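Local coordinates for serpin B3 (Homo sapiens, PDB 4ZK3), which belongs to the serpin family, probably inhibits proteases, and as the psoriasis-associated Pso p27 forms a compact structure that builds large aggregates, at residues A[57-62]-A[83-88]; A[39-44]-A[51-56]; A[10-15]-A[379-384]; A[16-21]-A[300-305]. One frame throughout, in Å; residues are numbered along the deposited sequence.

How the contacts relate
From the N terminus, helix 4-19 opens two long loops. Contact 3 (10-15 with 379-384) closes the longer, tying this helix to strand 380-387 near the C terminus, and contact 4 (16-21 with 300-305), nested within it, reaches the end of helix 296-302. Inside both lie two short loops in series: contact 2 pairs helices 31-42 and 47-57, and contact 1 then joins the turn after helix 47-57 to helix 81-91. None of the four cross. Neighbouring contacts also touch: Phe59 packs on Leu42, His58 bonds to Asp14, Gln52 bonds to Val305, and Tyr384 meets Phe16, so the helices are linked to one another and to strand 380-387.

Contact 1: A[57-62]-A[83-88]; sequences LHFDQV and HQFQKL
Phe59 and Val62 meet Phe85 and Gln84 in a sparse, partly buried van der Waals contact between the loop that leaves helix 47-57 and helix 81-91 of the serpin fold. Only 112 Å² is buried between the segments, and no hydrogen bond spans them. The two phenylalanine side chains are nearly perpendicular and meet obliquely at one place, Phe59 CZ lying 4.2 Å from Phe85 CD2. The CG of Phe59 is anti to its carbonyl carbon (chi1 -85°), which sets the ring beside the backbone N, and its far end, CZ, makes the approach; Leu57 CB covers part of one face, 3.7 Å above its plane. Both rings also touch Thr35 of helix 31-42. Beside them, Val62 and the extended Gln84 meet head-on, and Val62 CG1 stops 3.9 Å from Gln84 OE1.

The loop is shaped by a Schellman motif. His58, with positive phi, ends helix 47-57, while Phe59 N returns to Lys54 O and His58 N to Lys55 O. The imidazole then braces the turn: His58 ND1 donates to Gln61 OE1 over 3.0 Å, with the acceptor in the ring plane but the donor well above the amide plane, and NE2 bonds to Asp14 OD2 of helix 4-19. The chemistry implies that directional bonds shape the loop, whereas its meeting with helix 81-91 rests on van der Waals contact alone.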
# COMPACT_ATOMS: atom_id res chain seq x y z
N LEU A 57 5.14 12.07 5.71
CA LEU A 57 5.41 10.64 6.03
C LEU A 57 5.33 10.30 7.54
O LEU A 57 5.30 9.10 7.94
CB LEU A 57 6.77 10.27 5.50
CG LEU A 57 6.87 10.31 3.97
CD1 LEU A 57 8.31 10.06 3.57
CD2 LEU A 57 5.99 9.29 3.33
N HIS A 58 5.25 11.36 8.36
CA HIS A 58 5.30 11.28 9.83
C HIS A 58 6.71 10.81 10.30
O HIS A 58 6.88 10.40 11.43
CB HIS A 58 4.15 10.45 10.45
CG HIS A 58 2.75 11.03 10.24
ND1 HIS A 58 2.01 11.56 11.26
CD2 HIS A 58 1.96 11.11 9.14
CE1 HIS A 58 0.84 11.98 10.81
NE2 HIS A 58 0.77 11.71 9.52
N PHE A 59 7.72 10.96 9.44
CA PHE A 59 9.10 10.59 9.74
C PHE A 59 9.68 11.58 10.73
O PHE A 59 10.69 11.29 11.37
CB PHE A 59 9.98 10.59 8.48
CG PHE A 59 9.95 9.28 7.64
CD1 PHE A 59 8.95 8.33 7.81
CD2 PHE A 59 10.93 9.07 6.66
CE1 PHE A 59 8.93 7.18 7.03
CE2 PHE A 59 10.93 7.94 5.90
CZ PHE A 59 9.93 6.98 6.08
N ASP A 60 9.06 12.74 10.89
CA ASP A 60 9.50 13.66 11.93
C ASP A 60 9.08 13.24 13.36
O ASP A 60 9.43 13.96 14.31
CB ASP A 60 9.07 15.08 11.62
CG ASP A 60 7.55 15.27 11.55
OD1 ASP A 60 6.73 14.34 11.78
OD2 ASP A 60 7.17 16.39 11.23
N GLN A 61 8.36 12.11 13.50
CA GLN A 61 7.84 11.62 14.76
C GLN A 61 8.45 10.29 15.16
O GLN A 61 7.95 9.64 16.08
CB GLN A 61 6.31 11.41 14.69
CG GLN A 61 5.52 12.64 14.21
CD GLN A 61 4.00 12.41 14.06
OE1 GLN A 61 3.51 11.30 13.89
NE2 GLN A 61 3.23 13.51 14.15
N VAL A 62 9.50 9.87 14.45
CA VAL A 62 10.19 8.60 14.72
C VAL A 62 11.49 8.91 15.50
O VAL A 62 12.08 9.96 15.24
CB VAL A 62 10.56 7.94 13.38
CG1 VAL A 62 11.35 6.64 13.58
CG2 VAL A 62 9.29 7.76 12.54
N HIS A 83 17.77 4.24 8.18
CA HIS A 83 18.35 3.01 8.71
C HIS A 83 17.24 2.08 9.17
O HIS A 83 17.28 0.88 9.00
CB HIS A 83 19.22 3.28 9.96
CG HIS A 83 20.55 3.91 9.68
ND1 HIS A 83 21.73 3.18 9.68
CD2 HIS A 83 20.91 5.20 9.44
CE1 HIS A 83 22.74 4.00 9.42
NE2 HIS A 83 22.27 5.22 9.27
N GLN A 84 16.26 2.66 9.84
CA GLN A 84 15.15 1.87 10.36
C GLN A 84 14.31 1.31 9.20
O GLN A 84 13.90 0.14 9.20
CB GLN A 84 14.32 2.69 11.37
CG GLN A 84 15.17 3.11 12.57
CD GLN A 84 14.36 3.68 13.69
OE1 GLN A 84 14.68 4.73 14.24
NE2 GLN A 84 13.28 2.99 14.03
N PHE A 85 14.15 2.14 8.17
CA PHE A 85 13.46 1.69 6.99
C PHE A 85 14.26 0.61 6.25
O PHE A 85 13.68 -0.35 5.75
CB PHE A 85 13.13 2.87 6.06
CG PHE A 85 11.92 2.62 5.23
CD1 PHE A 85 12.05 2.02 4.02
CD2 PHE A 85 10.66 2.89 5.71
CE1 PHE A 85 10.93 1.73 3.27
CE2 PHE A 85 9.52 2.61 4.97
CZ PHE A 85 9.66 2.03 3.75
N GLN A 86 15.59 0.72 6.23
CA GLN A 86 16.40 -0.31 5.63
C GLN A 86 16.19 -1.67 6.30
O GLN A 86 16.12 -2.71 5.62
CB GLN A 86 17.86 0.09 5.67
CG GLN A 86 18.82 -0.96 5.23
CD GLN A 86 20.23 -0.66 5.76
OE1 GLN A 86 20.61 0.52 6.00
NE2 GLN A 86 21.00 -1.71 5.97
N LYS A 87 16.09 -1.66 7.63
CA LYS A 87 15.83 -2.90 8.38
C LYS A 87 14.46 -3.48 7.99
O LYS A 87 14.33 -4.67 7.74
CB LYS A 87 15.84 -2.64 9.89
CG LYS A 87 17.23 -2.62 10.52
CD LYS A 87 17.16 -2.89 12.03
CE LYS A 87 18.45 -3.48 12.62
NZ LYS A 87 19.32 -2.48 13.31
N LEU A 88 13.44 -2.62 7.92
CA LEU A 88 12.15 -3.06 7.41
C LEU A 88 12.22 -3.70 6.04
O LEU A 88 11.68 -4.79 5.84
CB LEU A 88 11.15 -1.91 7.32
CG LEU A 88 10.26 -1.61 8.52
CD1 LEU A 88 9.25 -0.56 8.09
CD2 LEU A 88 9.58 -2.87 9.08

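Contact 2: A[39-44]-A[51-56]; sequences GMVLLG and QQIKKV
Leu42 and Val41 meet Ile53 and Lys54 without any flat group between them: no ring or amide offers a face or an edge to the opposite segment. At the border, the Phe59 ring of contact 1 comes up to the leucine, with Phe59 CD2 3.9 Å from Leu42 CD2. What remains is aliphatic packing that buries 216 Å² between the segments.

The side chains of Leu42 and Ile53 lie antiparallel, side by side. The leucine CB rests 3.9 Å from Ile53 CG2, while Leu42 CD1 reaches Ile53 CB at 4.1 Å. With CG anti to the backbone N (chi1 -176°), the leucine sends its other methyl across the aliphatic stem of Lys54, and Leu42 CD2 to Lys54 CG, at 3.5 Å, is closer than normal carbon contact.

The pair forms a helix hairpin: helices 31-42 and 47-57 of the serpin fold follow one another through a short turn, close enough for the CA atoms of Leu42 and Ile53 to stand 6.5 Å apart. Val41 adds a second point of contact, nearly perpendicular to Ile53, with Val41 CG1 3.9 Å from Ile53 CD1. Val41 also touches Leu176 of strand 174-185 and Ile307, whereas Leu42 packs on His82 of helix 81-91. Nearby on helix 47-57, the Gln52 amide points elsewhere, and its OE1 accepts hydrogen bonds from the backbone N atoms of Val305 and Asp306.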
# COMPACT_ATOMS: atom_id res chain seq x y z
N GLY A 39 10.58 8.10 0.47
CA GLY A 39 11.77 8.00 1.26
C GLY A 39 12.98 8.18 0.38
O GLY A 39 13.94 8.86 0.75
N MET A 40 12.97 7.54 -0.80
CA MET A 40 14.03 7.73 -1.77
C MET A 40 14.13 9.17 -2.29
O MET A 40 15.26 9.67 -2.51
CB MET A 40 13.85 6.80 -2.96
CG MET A 40 14.11 5.33 -2.68
SD MET A 40 14.12 4.37 -4.24
CE MET A 40 12.37 4.30 -4.58
N VAL A 41 12.99 9.84 -2.42
CA VAL A 41 12.98 11.29 -2.74
C VAL A 41 13.59 12.13 -1.58
O VAL A 41 14.44 12.98 -1.79
CB VAL A 41 11.57 11.78 -2.99
CG1 VAL A 41 11.58 13.30 -3.22
CG2 VAL A 41 10.89 11.05 -4.17
N LEU A 42 13.18 11.84 -0.35
CA LEU A 42 13.68 12.57 0.84
C LEU A 42 15.19 12.57 0.96
O LEU A 42 15.79 13.59 1.20
CB LEU A 42 13.10 11.92 2.10
CG LEU A 42 13.38 12.55 3.48
CD1 LEU A 42 13.20 14.05 3.44
CD2 LEU A 42 12.48 11.92 4.54
N LEU A 43 15.80 11.39 0.81
CA LEU A 43 17.24 11.26 0.77
C LEU A 43 17.94 12.28 -0.15
O LEU A 43 19.10 12.61 0.05
CB LEU A 43 17.58 9.83 0.33
CG LEU A 43 18.67 9.00 0.95
CD1 LEU A 43 19.01 9.37 2.38
CD2 LEU A 43 18.29 7.51 0.79
N GLY A 44 17.29 12.76 -1.20
CA GLY A 44 17.94 13.77 -2.03
C GLY A 44 17.42 15.19 -1.84
O GLY A 44 17.86 16.11 -2.54
N GLN A 51 11.74 18.96 4.74
CA GLN A 51 10.93 19.04 5.95
C GLN A 51 9.44 18.76 5.67
O GLN A 51 8.78 18.09 6.43
CB GLN A 51 11.13 20.39 6.67
CG GLN A 51 10.73 20.34 8.15
CD GLN A 51 11.52 19.28 8.94
OE1 GLN A 51 12.72 19.05 8.67
NE2 GLN A 51 10.85 18.62 9.90
N GLN A 52 8.92 19.22 4.56
CA GLN A 52 7.54 18.90 4.17
C GLN A 52 7.32 17.35 3.93
O GLN A 52 6.27 16.78 4.23
CB GLN A 52 7.22 19.67 2.89
CG GLN A 52 7.02 21.15 3.16
CD GLN A 52 6.83 22.00 1.93
OE1 GLN A 52 6.82 21.52 0.79
NE2 GLN A 52 6.69 23.30 2.16
N ILE A 53 8.34 16.69 3.39
CA ILE A 53 8.21 15.26 3.08
C ILE A 53 8.18 14.51 4.38
O ILE A 53 7.30 13.68 4.59
CB ILE A 53 9.35 14.73 2.17
CG1 ILE A 53 9.17 15.31 0.79
CG2 ILE A 53 9.37 13.19 2.06
CD1 ILE A 53 10.40 15.21 -0.05
N LYS A 54 9.13 14.84 5.25
CA LYS A 54 9.20 14.19 6.55
C LYS A 54 7.89 14.32 7.28
O LYS A 54 7.44 13.34 7.90
CB LYS A 54 10.35 14.72 7.41
CG LYS A 54 11.64 13.95 7.24
CD LYS A 54 12.73 14.33 8.24
CE LYS A 54 13.24 15.73 7.93
NZ LYS A 54 14.72 15.81 7.71
N LYS A 55 7.28 15.50 7.22
CA LYS A 55 6.04 15.71 7.96
C LYS A 55 4.87 14.87 7.38
O LYS A 55 4.09 14.30 8.10
CB LYS A 55 5.64 17.18 7.92
CG LYS A 55 4.25 17.37 8.51
CD LYS A 55 3.90 18.81 8.83
CE LYS A 55 2.85 18.83 9.94
NZ LYS A 55 1.73 19.73 9.57
N VAL A 56 4.74 14.85 6.06
CA VAL A 56 3.73 14.05 5.39
C VAL A 56 3.90 12.57 5.71
O VAL A 56 2.91 11.91 5.97
CB VAL A 56 3.80 14.33 3.89
CG1 VAL A 56 3.13 13.24 3.04
CG2 VAL A 56 3.19 15.70 3.62

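Contact 3: A[10-15]-A[379-384]; sequences KFMFDL and NSILFY
Met12 meets Tyr384 and Ile381 in a buried Met-aromatic contact, where helix 4-19 of the serpin fold packs on strand 380-387. The sulfur lies 4.3 Å from the centroid of the Tyr384 ring, oblique to it, and Met12 SD is 3.5 Å from Ile381 CG2. Extended as far as SD, the methionine then bends (chi3 89°), bringing Met12 CE to 3.5 Å from Tyr384 CD2. The same methyl sits over one face of the Phe13 ring, toward its rim. The Phe13 and Tyr384 planes are inclined at 70°, with Phe13 CE1 3.6 Å from Tyr384 OH.

Strand geometry explains why Ile381 and Tyr384, three residues apart, both direct their side chains at the helix. Leu382 and Phe383 both face Ile373 in a classic beta bulge, and both point away from the helix, which brings Tyr384 round to the side of Ile381. The axes of segments 10-15 and 380-384 run at 30° with a closest approach of 10.4 Å, leaving room for one layer of side chains. Further out, Phe16 meets the tyrosine ring, Leu266 touches both Phe13 and Ile381, and Tyr29 OH is hydrogen-bonded to Met12 O.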
# COMPACT_ATOMS: atom_id res chain seq x y z
N LYS A 10 0.13 6.01 10.34
CA LYS A 10 -0.51 7.34 10.33
C LYS A 10 -0.63 7.94 8.95
O LYS A 10 -1.69 8.46 8.55
CB LYS A 10 0.27 8.31 11.23
CG LYS A 10 0.24 7.92 12.73
CD LYS A 10 1.15 8.84 13.54
CE LYS A 10 1.12 8.50 15.02
NZ LYS A 10 -0.21 8.82 15.61
N PHE A 11 0.45 7.84 8.20
CA PHE A 11 0.45 8.24 6.79
C PHE A 11 -0.59 7.47 6.01
O PHE A 11 -1.35 8.08 5.22
CB PHE A 11 1.86 8.02 6.20
CG PHE A 11 1.99 8.34 4.77
CD1 PHE A 11 1.63 9.56 4.28
CD2 PHE A 11 2.56 7.40 3.87
CE1 PHE A 11 1.79 9.88 2.93
CE2 PHE A 11 2.69 7.70 2.53
CZ PHE A 11 2.30 8.95 2.04
N MET A 12 -0.70 6.17 6.27
CA MET A 12 -1.77 5.33 5.69
C MET A 12 -3.19 5.91 5.94
O MET A 12 -3.98 6.04 5.00
CB MET A 12 -1.68 3.87 6.21
CG MET A 12 -2.78 2.88 5.70
SD MET A 12 -2.70 1.37 6.66
CE MET A 12 -3.81 1.86 7.98
N PHE A 13 -3.51 6.32 7.17
CA PHE A 13 -4.82 6.94 7.40
C PHE A 13 -4.97 8.32 6.77
O PHE A 13 -6.08 8.68 6.29
CB PHE A 13 -5.16 6.96 8.87
CG PHE A 13 -5.58 5.63 9.40
CD1 PHE A 13 -6.77 5.07 8.98
CD2 PHE A 13 -4.75 4.89 10.25
CE1 PHE A 13 -7.17 3.83 9.44
CE2 PHE A 13 -5.13 3.64 10.71
CZ PHE A 13 -6.35 3.10 10.30
N ASP A 14 -3.87 9.09 6.73
CA ASP A 14 -3.93 10.40 6.13
C ASP A 14 -4.24 10.17 4.66
O ASP A 14 -4.99 10.96 4.04
CB ASP A 14 -2.66 11.21 6.25
CG ASP A 14 -2.26 11.48 7.69
OD1 ASP A 14 -3.03 11.24 8.64
OD2 ASP A 14 -1.10 11.90 7.85
N LEU A 15 -3.71 9.09 4.07
CA LEU A 15 -4.05 8.83 2.66
C LEU A 15 -5.49 8.48 2.49
O LEU A 15 -6.14 8.96 1.55
CB LEU A 15 -3.19 7.73 2.03
CG LEU A 15 -1.75 8.11 1.75
CD1 LEU A 15 -0.92 6.86 1.46
CD2 LEU A 15 -1.50 9.11 0.68
N ASN A 379 4.87 -5.62 12.73
CA ASN A 379 3.63 -4.85 12.84
C ASN A 379 3.33 -3.78 11.72
O ASN A 379 2.81 -2.65 11.96
CB ASN A 379 3.59 -4.24 14.22
CG ASN A 379 2.17 -4.07 14.72
OD1 ASN A 379 1.35 -4.98 14.65
ND2 ASN A 379 1.89 -2.90 15.24
N SER A 380 3.69 -4.12 10.50
CA SER A 380 3.62 -3.19 9.39
C SER A 380 2.42 -3.50 8.51
O SER A 380 2.20 -4.66 8.14
CB SER A 380 4.88 -3.30 8.56
OG SER A 380 5.95 -2.95 9.38
N ILE A 381 1.67 -2.47 8.15
CA ILE A 381 0.52 -2.66 7.25
C ILE A 381 1.02 -2.43 5.85
O ILE A 381 1.41 -1.31 5.47
CB ILE A 381 -0.64 -1.77 7.66
CG1 ILE A 381 -1.04 -2.12 9.14
CG2 ILE A 381 -1.83 -2.03 6.72
CD1 ILE A 381 -2.20 -1.26 9.64
N LEU A 382 1.09 -3.52 5.10
CA LEU A 382 1.63 -3.51 3.74
C LEU A 382 0.60 -3.03 2.70
O LEU A 382 0.99 -2.42 1.68
CB LEU A 382 2.11 -4.91 3.36
CG LEU A 382 3.19 -5.51 4.29
CD1 LEU A 382 3.49 -6.94 3.96
CD2 LEU A 382 4.44 -4.72 4.42
N PHE A 383 -0.67 -3.38 2.95
CA PHE A 383 -1.75 -3.10 2.02
C PHE A 383 -2.99 -2.82 2.85
O PHE A 383 -3.19 -3.45 3.92
CB PHE A 383 -2.12 -4.29 1.09
CG PHE A 383 -0.97 -4.82 0.22
CD1 PHE A 383 -0.70 -4.30 -1.05
CD2 PHE A 383 -0.19 -5.89 0.70
CE1 PHE A 383 0.32 -4.86 -1.84
CE2 PHE A 383 0.87 -6.41 -0.05
CZ PHE A 383 1.12 -5.89 -1.33
N TYR A 384 -3.82 -1.89 2.35
CA TYR A 384 -5.02 -1.45 3.07
C TYR A 384 -6.12 -1.13 2.08
O TYR A 384 -5.85 -0.61 1.01
CB TYR A 384 -4.72 -0.19 3.93
CG TYR A 384 -5.81 0.22 4.87
CD1 TYR A 384 -6.83 1.06 4.46
CD2 TYR A 384 -5.86 -0.27 6.18
CE1 TYR A 384 -7.81 1.45 5.34
CE2 TYR A 384 -6.88 0.08 7.06
CZ TYR A 384 -7.87 0.90 6.61
OH TYR A 384 -8.87 1.30 7.48

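Contact 4: A[16-21]-A[300-305]; sequences FQQFRK and RTMGMV
Gln18 and Thr301 extend toward each other, with Met302 beside them, in a surface contact that buries 104 Å² between the end of helix 4-19 and the end of helix 296-302. No hydrogen bond joins the segments. Gln18 bends at chi2 (-60°), so its CG and its amide oxygen meet different neighbours. The oxygen faces a methyl, Gln18 OE1 to Thr301 CG2 being 4.0 Å, while Gln18 CG lies 4.3 Å from Met302 SD. From Lys21, just past the helix end, the same oxygen accepts a weak hydrogen bond (Lys21 NZ to Gln18 OE1, 3.4 Å).

Thr301 presents CG2 to the glutamine, while OG1 is hydrogen-bonded to the O of Asp297, one turn earlier. Met302 runs out from the helix and folds at its last torsion, and its end turns toward an earlier part of helix 4-19, where its SD packs on Leu15 and its CE on Phe11 and Asp14. Gly303 then ends helix 296-302 in a Schellman motif with positive phi.

Beyond that turn the chain passes helix 47-57, where Met304 packs on Ile53 and Val56. On the other segment, Phe19 leads to the strands, stacking on Tyr293 of strand 276-294 and meeting Tyr29 of strand 27-29 edge-to-face, so the end of helix 4-19 is joined both to those strands and, through Gln18, to the end of helix 296-302.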
# COMPACT_ATOMS: atom_id res chain seq x y z
N PHE A 16 -5.96 7.61 3.35
CA PHE A 16 -7.29 7.06 3.25
C PHE A 16 -8.37 8.16 3.21
O PHE A 16 -9.29 8.08 2.42
CB PHE A 16 -7.55 6.09 4.40
CG PHE A 16 -8.85 5.38 4.28
CD1 PHE A 16 -9.00 4.31 3.44
CD2 PHE A 16 -9.97 5.84 4.96
CE1 PHE A 16 -10.21 3.67 3.31
CE2 PHE A 16 -11.19 5.21 4.84
CZ PHE A 16 -11.32 4.14 3.99
N GLN A 17 -8.24 9.16 4.08
CA GLN A 17 -9.18 10.32 4.15
C GLN A 17 -9.22 11.10 2.84
O GLN A 17 -10.27 11.47 2.39
CB GLN A 17 -8.83 11.22 5.35
CG GLN A 17 -8.73 10.53 6.72
CD GLN A 17 -10.04 10.02 7.35
OE1 GLN A 17 -10.20 10.06 8.58
NE2 GLN A 17 -10.94 9.51 6.55
N GLN A 18 -8.11 11.24 2.15
CA GLN A 18 -8.13 11.82 0.81
C GLN A 18 -8.81 10.93 -0.21
O GLN A 18 -9.65 11.41 -1.00
CB GLN A 18 -6.71 12.20 0.35
CG GLN A 18 -6.06 13.22 1.30
CD GLN A 18 -6.90 14.50 1.37
OE1 GLN A 18 -7.32 15.06 0.34
NE2 GLN A 18 -7.23 14.90 2.59
N PHE A 19 -8.49 9.64 -0.16
CA PHE A 19 -9.00 8.67 -1.11
C PHE A 19 -10.53 8.55 -1.00
O PHE A 19 -11.19 8.31 -2.01
CB PHE A 19 -8.38 7.29 -0.91
CG PHE A 19 -6.93 7.22 -1.24
CD1 PHE A 19 -6.33 8.15 -2.05
CD2 PHE A 19 -6.16 6.18 -0.75
CE1 PHE A 19 -4.99 8.08 -2.32
CE2 PHE A 19 -4.83 6.09 -1.04
CZ PHE A 19 -4.23 7.05 -1.83
N ARG A 20 -11.05 8.75 0.18
CA ARG A 20 -12.50 8.75 0.38
C ARG A 20 -13.27 9.71 -0.52
O ARG A 20 -14.47 9.51 -0.75
CB ARG A 20 -12.83 9.14 1.79
CG ARG A 20 -12.42 8.08 2.78
CD ARG A 20 -12.85 8.45 4.16
NE ARG A 20 -14.30 8.33 4.23
CZ ARG A 20 -15.03 8.76 5.24
NH1 ARG A 20 -14.45 9.29 6.29
NH2 ARG A 20 -16.35 8.61 5.21
N LYS A 21 -12.59 10.75 -1.02
CA LYS A 21 -13.23 11.78 -1.84
C LYS A 21 -13.48 11.45 -3.27
O LYS A 21 -14.24 12.15 -3.88
CB LYS A 21 -12.42 13.04 -1.79
CG LYS A 21 -12.36 13.52 -0.35
CD LYS A 21 -11.44 14.68 -0.19
CE LYS A 21 -11.59 15.17 1.23
NZ LYS A 21 -10.41 15.99 1.55
N ARG A 300 0.27 17.23 -2.31
CA ARG A 300 0.26 18.70 -2.23
C ARG A 300 -0.64 19.17 -1.09
O ARG A 300 -0.13 19.79 -0.16
CB ARG A 300 -0.15 19.29 -3.57
CG ARG A 300 0.01 20.78 -3.72
CD ARG A 300 -0.43 21.13 -5.14
NE ARG A 300 0.70 21.13 -6.05
CZ ARG A 300 0.69 20.71 -7.31
NH1 ARG A 300 -0.40 20.19 -7.86
NH2 ARG A 300 1.80 20.80 -8.03
N THR A 301 -1.91 18.78 -1.11
CA THR A 301 -2.84 19.01 -0.00
C THR A 301 -2.29 18.63 1.35
O THR A 301 -2.58 19.32 2.36
CB THR A 301 -4.10 18.17 -0.19
OG1 THR A 301 -4.68 18.48 -1.46
CG2 THR A 301 -5.11 18.39 0.92
N MET A 302 -1.54 17.52 1.40
CA MET A 302 -1.12 16.94 2.63
C MET A 302 0.02 17.73 3.16
O MET A 302 0.37 17.54 4.28
CB MET A 302 -0.78 15.45 2.47
CG MET A 302 -2.03 14.57 2.16
SD MET A 302 -1.85 12.79 1.75
CE MET A 302 -0.80 12.46 3.14
N GLY A 303 0.63 18.62 2.38
CA GLY A 303 1.76 19.41 2.89
C GLY A 303 2.99 19.44 2.00
O GLY A 303 3.91 20.24 2.23
N MET A 304 3.04 18.54 1.00
CA MET A 304 4.21 18.46 0.12
C MET A 304 4.03 19.41 -1.06
O MET A 304 3.47 19.03 -2.11
CB MET A 304 4.52 17.01 -0.34
CG MET A 304 5.34 16.18 0.62
SD MET A 304 5.33 14.39 0.18
CE MET A 304 6.03 14.42 -1.45
N VAL A 305 4.51 20.66 -0.89
CA VAL A 305 4.37 21.70 -1.94
C VAL A 305 5.64 22.05 -2.69
O VAL A 305 5.60 22.14 -3.93
CB VAL A 305 3.70 23.03 -1.46
CG1 VAL A 305 2.24 23.08 -1.92
CG2 VAL A 305 3.75 23.20 0.04